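Local coordinates for insecticidal protein (Brevibacillus laterosporus, PDB 7ML9) that is an insecticidal toxin active against the western corn rootworm and probably kills by forming beta-barrel pores in membranes, at residues Tyr134-Leu148 with Val269-Thr281. Residues are numbered along the deposited sequence; the frame is centred on the assembly and turned at random.
Sequences YTESTSNTTTHGLKL and VKGQGTFKSNYGT
Asn278 carries one end of this antiparallel pairing, where its side chain reaches over to Tyr134 and Thr135. Its CB passes 4.1 Å from Tyr134 OH; a chi1 of 69° puts CG between the backbone N and carbonyl carbon, near Ser137 N and Tyr134 OH. Asn278 OD1 then comes to 3.1 Å from Ser137 CB. Asn278 ND2 spends its two hydrogens on two acceptors, the nearer being Tyr134 OH at 2.9 Å. The other, in the amide plane, is Thr135 O, 3.2 Å from Asn278 ND2. A carboxamide suits the place because a single NH2 group can tie the phenol to a strand carbonyl; the amide stands 68° from the tyrosine ring. Farther along, paired backbone bonds join Ser139 with Lys276 and Thr141 with Thr274. Thr138 OG1 and Ser277 OG share a hydrogen bond on the opposite face from Lys276, small hydroxyls fitting where the strands lie close. Gln272 runs alongside His144, its CD over the rim of one imidazole face, the planes tilted 36° apart. Beyond, the branched apolar side chains of Leu146 and Val269 suit a buried end, CD2 meeting CG2 tip to tip at 3.6 Å. Gln272 O accepts from Thr143 N and His144 N, which both reach it from one face of its carbonyl plane: a classic beta bulge, at the corner of strand 130-147. Long strands rich in Ser and Thr, as here, are typical of aerolysin/ETX-MTX2 pore-forming toxins.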
ATOM      1  N   TYR A 134      23.132  -8.051   4.181  1.00 22.54           N
ATOM      2  CA  TYR A 134      22.287  -7.244   3.319  1.00 23.65           C
ATOM      3  C   TYR A 134      21.220  -6.551   4.154  1.00 17.83           C
ATOM      4  O   TYR A 134      20.689  -7.138   5.098  1.00 21.82           O
ATOM      5  CB  TYR A 134      21.630  -8.128   2.257  1.00 22.07           C
ATOM      6  CG  TYR A 134      20.966  -7.361   1.146  1.00 21.82           C
ATOM      7  CD1 TYR A 134      21.713  -6.807   0.116  1.00 22.40           C
ATOM      8  CD2 TYR A 134      19.582  -7.179   1.131  1.00 27.31           C
ATOM      9  CE1 TYR A 134      21.108  -6.096  -0.917  1.00 30.44           C
ATOM     10  CE2 TYR A 134      18.969  -6.475   0.112  1.00 27.38           C
ATOM     11  CZ  TYR A 134      19.732  -5.926  -0.909  1.00 29.18           C
ATOM     12  OH  TYR A 134      19.118  -5.221  -1.933  1.00 27.06           O
ATOM     13  N   THR A 135      20.899  -5.316   3.790  1.00 23.09           N
ATOM     14  CA  THR A 135      19.814  -4.576   4.434  1.00 26.86           C
ATOM     15  C   THR A 135      18.594  -4.596   3.521  1.00 18.93           C
ATOM     16  O   THR A 135      18.551  -3.884   2.516  1.00 21.88           O
ATOM     17  CB  THR A 135      20.238  -3.149   4.748  1.00 26.82           C
ATOM     18  OG1 THR A 135      21.366  -3.170   5.632  1.00 25.84           O
ATOM     19  CG2 THR A 135      19.071  -2.381   5.406  1.00 30.71           C
ATOM     20  N   GLU A 136      17.620  -5.431   3.873  1.00 21.40           N
ATOM     21  CA  GLU A 136      16.297  -5.373   3.271  1.00 21.81           C
ATOM     22  C   GLU A 136      15.555  -4.152   3.802  1.00 29.61           C
ATOM     23  O   GLU A 136      15.656  -3.797   4.984  1.00 22.22           O
ATOM     24  CB  GLU A 136      15.503  -6.641   3.587  1.00 20.73           C
ATOM     25  CG  GLU A 136      16.159  -7.947   3.155  1.00 24.69           C
ATOM     26  CD  GLU A 136      15.407  -9.147   3.664  1.00 29.65           C
ATOM     27  OE1 GLU A 136      14.484  -8.963   4.491  1.00 33.40           O
ATOM     28  OE2 GLU A 136      15.728 -10.280   3.255  1.00 30.38           O
ATOM     29  N   SER A 137      14.817  -3.502   2.917  1.00 25.80           N
ATOM     30  CA  SER A 137      14.081  -2.294   3.245  1.00 24.77           C
ATOM     31  C   SER A 137      12.682  -2.404   2.662  1.00 31.45           C
ATOM     32  O   SER A 137      12.514  -2.868   1.533  1.00 24.06           O
ATOM     33  CB  SER A 137      14.780  -1.048   2.687  1.00 21.50           C
ATOM     34  OG  SER A 137      14.355   0.119   3.359  1.00 40.01           O
ATOM     35  N   THR A 138      11.686  -1.995   3.444  1.00 27.03           N
ATOM     36  CA  THR A 138      10.320  -1.820   2.957  1.00 27.83           C
ATOM     37  C   THR A 138       9.856  -0.438   3.374  1.00 30.81           C
ATOM     38  O   THR A 138       9.964  -0.085   4.552  1.00 30.78           O
ATOM     39  CB  THR A 138       9.371  -2.866   3.528  1.00 31.60           C
ATOM     40  OG1 THR A 138       9.788  -4.175   3.130  1.00 32.06           O
ATOM     41  CG2 THR A 138       7.947  -2.608   3.028  1.00 30.09           C
ATOM     42  N   SER A 139       9.359   0.352   2.426  1.00 25.26           N
ATOM     43  CA  SER A 139       8.815   1.650   2.782  1.00 27.81           C
ATOM     44  C   SER A 139       7.465   1.858   2.102  1.00 30.21           C
ATOM     45  O   SER A 139       7.136   1.221   1.092  1.00 20.53           O
ATOM     46  CB  SER A 139       9.790   2.791   2.450  1.00 27.20           C
ATOM     47  OG  SER A 139      10.033   2.904   1.069  1.00 41.59           O
ATOM     48  N   ASN A 140       6.662   2.741   2.691  1.00 25.21           N
ATOM     49  CA  ASN A 140       5.374   3.085   2.112  1.00 18.69           C
ATOM     50  C   ASN A 140       5.147   4.581   2.290  1.00 26.95           C
ATOM     51  O   ASN A 140       5.803   5.237   3.103  1.00 27.30           O
ATOM     52  CB  ASN A 140       4.256   2.220   2.719  1.00 18.41           C
ATOM     53  CG  ASN A 140       3.849   2.651   4.133  1.00 23.46           C
ATOM     54  OD1 ASN A 140       3.641   3.830   4.399  1.00 28.19           O
ATOM     55  ND2 ASN A 140       3.695   1.679   5.030  1.00 23.39           N
ATOM     56  N   THR A 141       4.228   5.122   1.488  1.00 22.40           N
ATOM     57  CA  THR A 141       3.797   6.512   1.588  1.00 22.21           C
ATOM     58  C   THR A 141       2.286   6.548   1.421  1.00 25.04           C
ATOM     59  O   THR A 141       1.755   5.913   0.506  1.00 22.31           O
ATOM     60  CB  THR A 141       4.449   7.395   0.517  1.00 29.91           C
ATOM     61  OG1 THR A 141       5.868   7.450   0.723  1.00 34.05           O
ATOM     62  CG2 THR A 141       3.884   8.809   0.578  1.00 29.74           C
ATOM     63  N   THR A 142       1.597   7.263   2.301  1.00 24.18           N
ATOM     64  CA  THR A 142       0.167   7.484   2.114  1.00 23.55           C
ATOM     65  C   THR A 142      -0.006   8.666   1.171  1.00 23.19           C
ATOM     66  O   THR A 142       0.352   9.801   1.510  1.00 21.69           O
ATOM     67  CB  THR A 142      -0.516   7.721   3.452  1.00 24.90           C
ATOM     68  OG1 THR A 142      -0.365   6.550   4.266  1.00 20.86           O
ATOM     69  CG2 THR A 142      -2.015   7.997   3.225  1.00 19.41           C
ATOM     70  N   THR A 143      -0.504   8.398  -0.035  1.00 19.50           N
ATOM     71  CA  THR A 143      -0.570   9.426  -1.064  1.00 22.33           C
ATOM     72  C   THR A 143      -1.937  10.099  -1.139  1.00 23.62           C
ATOM     73  O   THR A 143      -2.017  11.279  -1.488  1.00 21.22           O
ATOM     74  CB  THR A 143      -0.224   8.823  -2.438  1.00 22.67           C
ATOM     75  OG1 THR A 143      -1.070   7.696  -2.693  1.00 21.99           O
ATOM     76  CG2 THR A 143       1.258   8.345  -2.475  1.00 22.59           C
ATOM     77  N   HIS A 144      -3.011   9.365  -0.850  1.00 20.55           N
ATOM     78  CA  HIS A 144      -4.354   9.924  -0.694  1.00 22.93           C
ATOM     79  C   HIS A 144      -4.829   9.506   0.691  1.00 17.74           C
ATOM     80  O   HIS A 144      -5.332   8.388   0.863  1.00 16.91           O
ATOM     81  CB  HIS A 144      -5.305   9.420  -1.769  1.00 21.49           C
ATOM     82  CG  HIS A 144      -4.955   9.863  -3.154  1.00 28.62           C
ATOM     83  ND1 HIS A 144      -3.775   9.511  -3.777  1.00 33.45           N
ATOM     84  CD2 HIS A 144      -5.653  10.594  -4.053  1.00 31.48           C
ATOM     85  CE1 HIS A 144      -3.753  10.025  -4.994  1.00 33.95           C
ATOM     86  NE2 HIS A 144      -4.882  10.685  -5.187  1.00 41.16           N
ATOM     87  N   GLY A 145      -4.652  10.396   1.677  1.00 18.45           N
ATOM     88  CA  GLY A 145      -4.943  10.053   3.048  1.00 20.13           C
ATOM     89  C   GLY A 145      -6.421  10.185   3.397  1.00 21.34           C
ATOM     90  O   GLY A 145      -7.203  10.829   2.698  1.00 17.85           O
ATOM     91  N   LEU A 146      -6.799   9.547   4.503  1.00 19.51           N
ATOM     92  CA  LEU A 146      -8.147   9.638   5.053  1.00 18.46           C
ATOM     93  C   LEU A 146      -8.036  10.220   6.455  1.00 24.27           C
ATOM     94  O   LEU A 146      -7.427   9.607   7.344  1.00 19.94           O
ATOM     95  CB  LEU A 146      -8.841   8.271   5.062  1.00 19.63           C
ATOM     96  CG  LEU A 146      -9.062   7.557   3.719  1.00 18.98           C
ATOM     97  CD1 LEU A 146      -9.563   6.124   3.914  1.00 22.71           C
ATOM     98  CD2 LEU A 146     -10.017   8.317   2.832  1.00 23.26           C
ATOM     99  N   LYS A 147      -8.588  11.416   6.646  1.00 17.70           N
ATOM    100  CA  LYS A 147      -8.657  12.045   7.967  1.00 17.94           C
ATOM    101  C   LYS A 147      -9.940  11.565   8.636  1.00 22.77           C
ATOM    102  O   LYS A 147     -11.038  11.995   8.275  1.00 18.13           O
ATOM    103  CB  LYS A 147      -8.624  13.562   7.851  1.00 21.36           C
ATOM    104  CG  LYS A 147      -8.632  14.254   9.207  1.00 25.11           C
ATOM    105  CD  LYS A 147      -8.279  15.727   9.094  1.00 33.85           C
ATOM    106  CE  LYS A 147      -8.849  16.505  10.271  1.00 45.62           C
ATOM    107  NZ  LYS A 147      -8.143  17.807  10.466  1.00 52.90           N
ATOM    108  N   LEU A 148      -9.804  10.653   9.594  1.00 19.60           N
ATOM    109  CA  LEU A 148     -10.940   9.966  10.181  1.00 22.16           C
ATOM    110  C   LEU A 148     -11.269  10.430  11.591  1.00 22.27           C
ATOM    111  O   LEU A 148     -12.268   9.969  12.149  1.00 22.58           O
ATOM    112  CB  LEU A 148     -10.692   8.456  10.174  1.00 21.57           C
ATOM    113  CG  LEU A 148     -10.685   7.849   8.769  1.00 21.79           C
ATOM    114  CD1 LEU A 148      -9.926   6.520   8.762  1.00 26.15           C
ATOM    115  CD2 LEU A 148     -12.137   7.646   8.286  1.00 22.24           C
ATOM    116  N   VAL A 269     -14.975   4.379   2.594  1.00 13.54           N
ATOM    117  CA  VAL A 269     -14.222   5.466   1.985  1.00 14.09           C
ATOM    118  C   VAL A 269     -12.844   4.935   1.598  1.00 18.16           C
ATOM    119  O   VAL A 269     -12.265   4.120   2.318  1.00 17.14           O
ATOM    120  CB  VAL A 269     -14.134   6.688   2.922  1.00 16.86           C
ATOM    121  CG1 VAL A 269     -13.389   6.379   4.211  1.00 21.57           C
ATOM    122  CG2 VAL A 269     -13.514   7.865   2.196  1.00 19.13           C
ATOM    123  N   LYS A 270     -12.334   5.379   0.453  1.00 18.36           N
ATOM    124  CA  LYS A 270     -11.123   4.812  -0.136  1.00 20.31           C
ATOM    125  C   LYS A 270     -10.037   5.868  -0.219  1.00 17.61           C
ATOM    126  O   LYS A 270     -10.296   6.992  -0.662  1.00 18.83           O
ATOM    127  CB  LYS A 270     -11.397   4.249  -1.529  1.00 20.90           C
ATOM    128  CG  LYS A 270     -10.202   3.509  -2.138  1.00 26.32           C
ATOM    129  CD  LYS A 270     -10.416   3.211  -3.615  1.00 32.22           C
ATOM    130  CE  LYS A 270      -9.637   4.196  -4.477  1.00 45.27           C
ATOM    131  NZ  LYS A 270      -8.167   3.937  -4.436  1.00 60.01           N
ATOM    132  N   GLY A 271      -8.824   5.505   0.218  1.00 16.57           N
ATOM    133  CA  GLY A 271      -7.626   6.285  -0.026  1.00 15.06           C
ATOM    134  C   GLY A 271      -6.584   5.435  -0.745  1.00 15.64           C
ATOM    135  O   GLY A 271      -6.914   4.352  -1.251  1.00 14.81           O
ATOM    136  N   GLN A 272      -5.337   5.895  -0.786  1.00 16.83           N
ATOM    137  CA  GLN A 272      -4.312   5.248  -1.599  1.00 16.31           C
ATOM    138  C   GLN A 272      -2.942   5.401  -0.955  1.00 16.29           C
ATOM    139  O   GLN A 272      -2.646   6.413  -0.314  1.00 15.31           O
ATOM    140  CB  GLN A 272      -4.236   5.844  -3.009  1.00 20.91           C
ATOM    141  CG  GLN A 272      -4.943   5.048  -4.076  1.00 36.31           C
ATOM    142  CD  GLN A 272      -4.983   5.790  -5.400  1.00 44.08           C
ATOM    143  OE1 GLN A 272      -6.045   5.927  -6.023  1.00 44.62           O
ATOM    144  NE2 GLN A 272      -3.817   6.272  -5.842  1.00 31.48           N
ATOM    145  N   GLY A 273      -2.081   4.409  -1.202  1.00 19.97           N
ATOM    146  CA  GLY A 273      -0.683   4.519  -0.836  1.00 19.80           C
ATOM    147  C   GLY A 273       0.209   3.876  -1.885  1.00 21.38           C
ATOM    148  O   GLY A 273      -0.265   3.244  -2.838  1.00 19.12           O
ATOM    149  N   THR A 274       1.516   4.079  -1.711  1.00 22.13           N
ATOM    150  CA  THR A 274       2.535   3.418  -2.515  1.00 19.16           C
ATOM    151  C   THR A 274       3.447   2.629  -1.587  1.00 21.59           C
ATOM    152  O   THR A 274       3.458   2.843  -0.373  1.00 17.17           O
ATOM    153  CB  THR A 274       3.378   4.417  -3.333  1.00 22.70           C
ATOM    154  OG1 THR A 274       3.943   5.411  -2.464  1.00 26.44           O
ATOM    155  CG2 THR A 274       2.546   5.092  -4.408  1.00 23.55           C
ATOM    156  N   PHE A 275       4.202   1.692  -2.159  1.00 20.59           N
ATOM    157  CA  PHE A 275       5.179   0.956  -1.358  1.00 19.58           C
ATOM    158  C   PHE A 275       6.343   0.534  -2.240  1.00 19.05           C
ATOM    159  O   PHE A 275       6.241   0.493  -3.469  1.00 19.82           O
ATOM    160  CB  PHE A 275       4.569  -0.282  -0.691  1.00 18.00           C
ATOM    161  CG  PHE A 275       4.205  -1.366  -1.668  1.00 25.26           C
ATOM    162  CD1 PHE A 275       2.960  -1.368  -2.279  1.00 19.92           C
ATOM    163  CD2 PHE A 275       5.110  -2.375  -1.987  1.00 26.22           C
ATOM    164  CE1 PHE A 275       2.617  -2.357  -3.188  1.00 28.01           C
ATOM    165  CE2 PHE A 275       4.780  -3.364  -2.896  1.00 24.80           C
ATOM    166  CZ  PHE A 275       3.526  -3.361  -3.497  1.00 28.87           C
ATOM    167  N   LYS A 276       7.456   0.212  -1.594  1.00 21.36           N
ATOM    168  CA  LYS A 276       8.590  -0.352  -2.320  1.00 20.75           C
ATOM    169  C   LYS A 276       9.382  -1.221  -1.359  1.00 24.81           C
ATOM    170  O   LYS A 276       9.299  -1.059  -0.138  1.00 21.80           O
ATOM    171  CB  LYS A 276       9.473   0.735  -2.927  1.00 25.52           C
ATOM    172  CG  LYS A 276      10.067   1.677  -1.917  1.00 29.77           C
ATOM    173  CD  LYS A 276      10.982   2.674  -2.596  1.00 34.43           C
ATOM    174  CE  LYS A 276      11.413   3.768  -1.629  1.00 44.54           C
ATOM    175  NZ  LYS A 276      12.833   4.168  -1.824  1.00 55.68           N
ATOM    176  N   SER A 277      10.152  -2.151  -1.923  1.00 22.10           N
ATOM    177  CA  SER A 277      10.869  -3.117  -1.102  1.00 18.64           C
ATOM    178  C   SER A 277      12.058  -3.644  -1.896  1.00 24.42           C
ATOM    179  O   SER A 277      12.007  -3.716  -3.125  1.00 22.17           O
ATOM    180  CB  SER A 277       9.942  -4.253  -0.682  1.00 23.39           C
ATOM    181  OG  SER A 277      10.492  -5.029   0.355  1.00 31.49           O
ATOM    182  N   ASN A 278      13.139  -3.985  -1.188  1.00 23.03           N
ATOM    183  CA  ASN A 278      14.311  -4.563  -1.842  1.00 19.90           C
ATOM    184  C   ASN A 278      14.853  -5.726  -1.017  1.00 28.52           C
ATOM    185  O   ASN A 278      14.662  -5.805   0.203  1.00 24.85           O
ATOM    186  CB  ASN A 278      15.403  -3.531  -2.069  1.00 26.39           C
ATOM    187  CG  ASN A 278      16.041  -3.083  -0.772  1.00 38.04           C
ATOM    188  OD1 ASN A 278      15.522  -2.187  -0.105  1.00 30.86           O
ATOM    189  ND2 ASN A 278      17.160  -3.711  -0.397  1.00 32.27           N
ATOM    190  N   TYR A 279      15.533  -6.640  -1.704  1.00 21.50           N
ATOM    191  CA  TYR A 279      15.850  -7.932  -1.114  1.00 22.29           C
ATOM    192  C   TYR A 279      16.850  -8.637  -2.022  1.00 25.27           C
ATOM    193  O   TYR A 279      16.963  -8.322  -3.211  1.00 25.73           O
ATOM    194  CB  TYR A 279      14.587  -8.786  -0.928  1.00 24.01           C
ATOM    195  CG  TYR A 279      13.624  -8.657  -2.095  1.00 30.72           C
ATOM    196  CD1 TYR A 279      13.846  -9.349  -3.288  1.00 30.41           C
ATOM    197  CD2 TYR A 279      12.507  -7.828  -2.021  1.00 26.82           C
ATOM    198  CE1 TYR A 279      12.981  -9.223  -4.372  1.00 34.34           C
ATOM    199  CE2 TYR A 279      11.641  -7.690  -3.101  1.00 31.68           C
ATOM    200  CZ  TYR A 279      11.879  -8.390  -4.271  1.00 37.66           C
ATOM    201  OH  TYR A 279      11.015  -8.261  -5.341  1.00 37.99           O
ATOM    202  N   GLY A 280      17.590  -9.582  -1.445  1.00 28.80           N
ATOM    203  CA  GLY A 280      18.340 -10.512  -2.264  1.00 25.74           C
ATOM    204  C   GLY A 280      17.427 -11.577  -2.842  1.00 27.19           C
ATOM    205  O   GLY A 280      16.408 -11.946  -2.255  1.00 30.78           O
ATOM    206  N   THR A 281      17.795 -12.070  -4.023  1.00 26.43           N
ATOM    207  CA  THR A 281      17.022 -13.104  -4.705  1.00 29.57           C
ATOM    208  C   THR A 281      17.706 -14.466  -4.701  1.00 29.65           C
ATOM    209  O   THR A 281      17.103 -15.460  -4.270  1.00 29.42           O
ATOM    210  CB  THR A 281      16.711 -12.654  -6.143  1.00 29.22           C
ATOM    211  OG1 THR A 281      17.902 -12.206  -6.800  1.00 28.78           O
ATOM    212  CG2 THR A 281      15.719 -11.479  -6.111  1.00 31.63           C
TER
HETATM  213  O   HOH W   1      -0.885   6.454  -5.228  1.00 33.06           O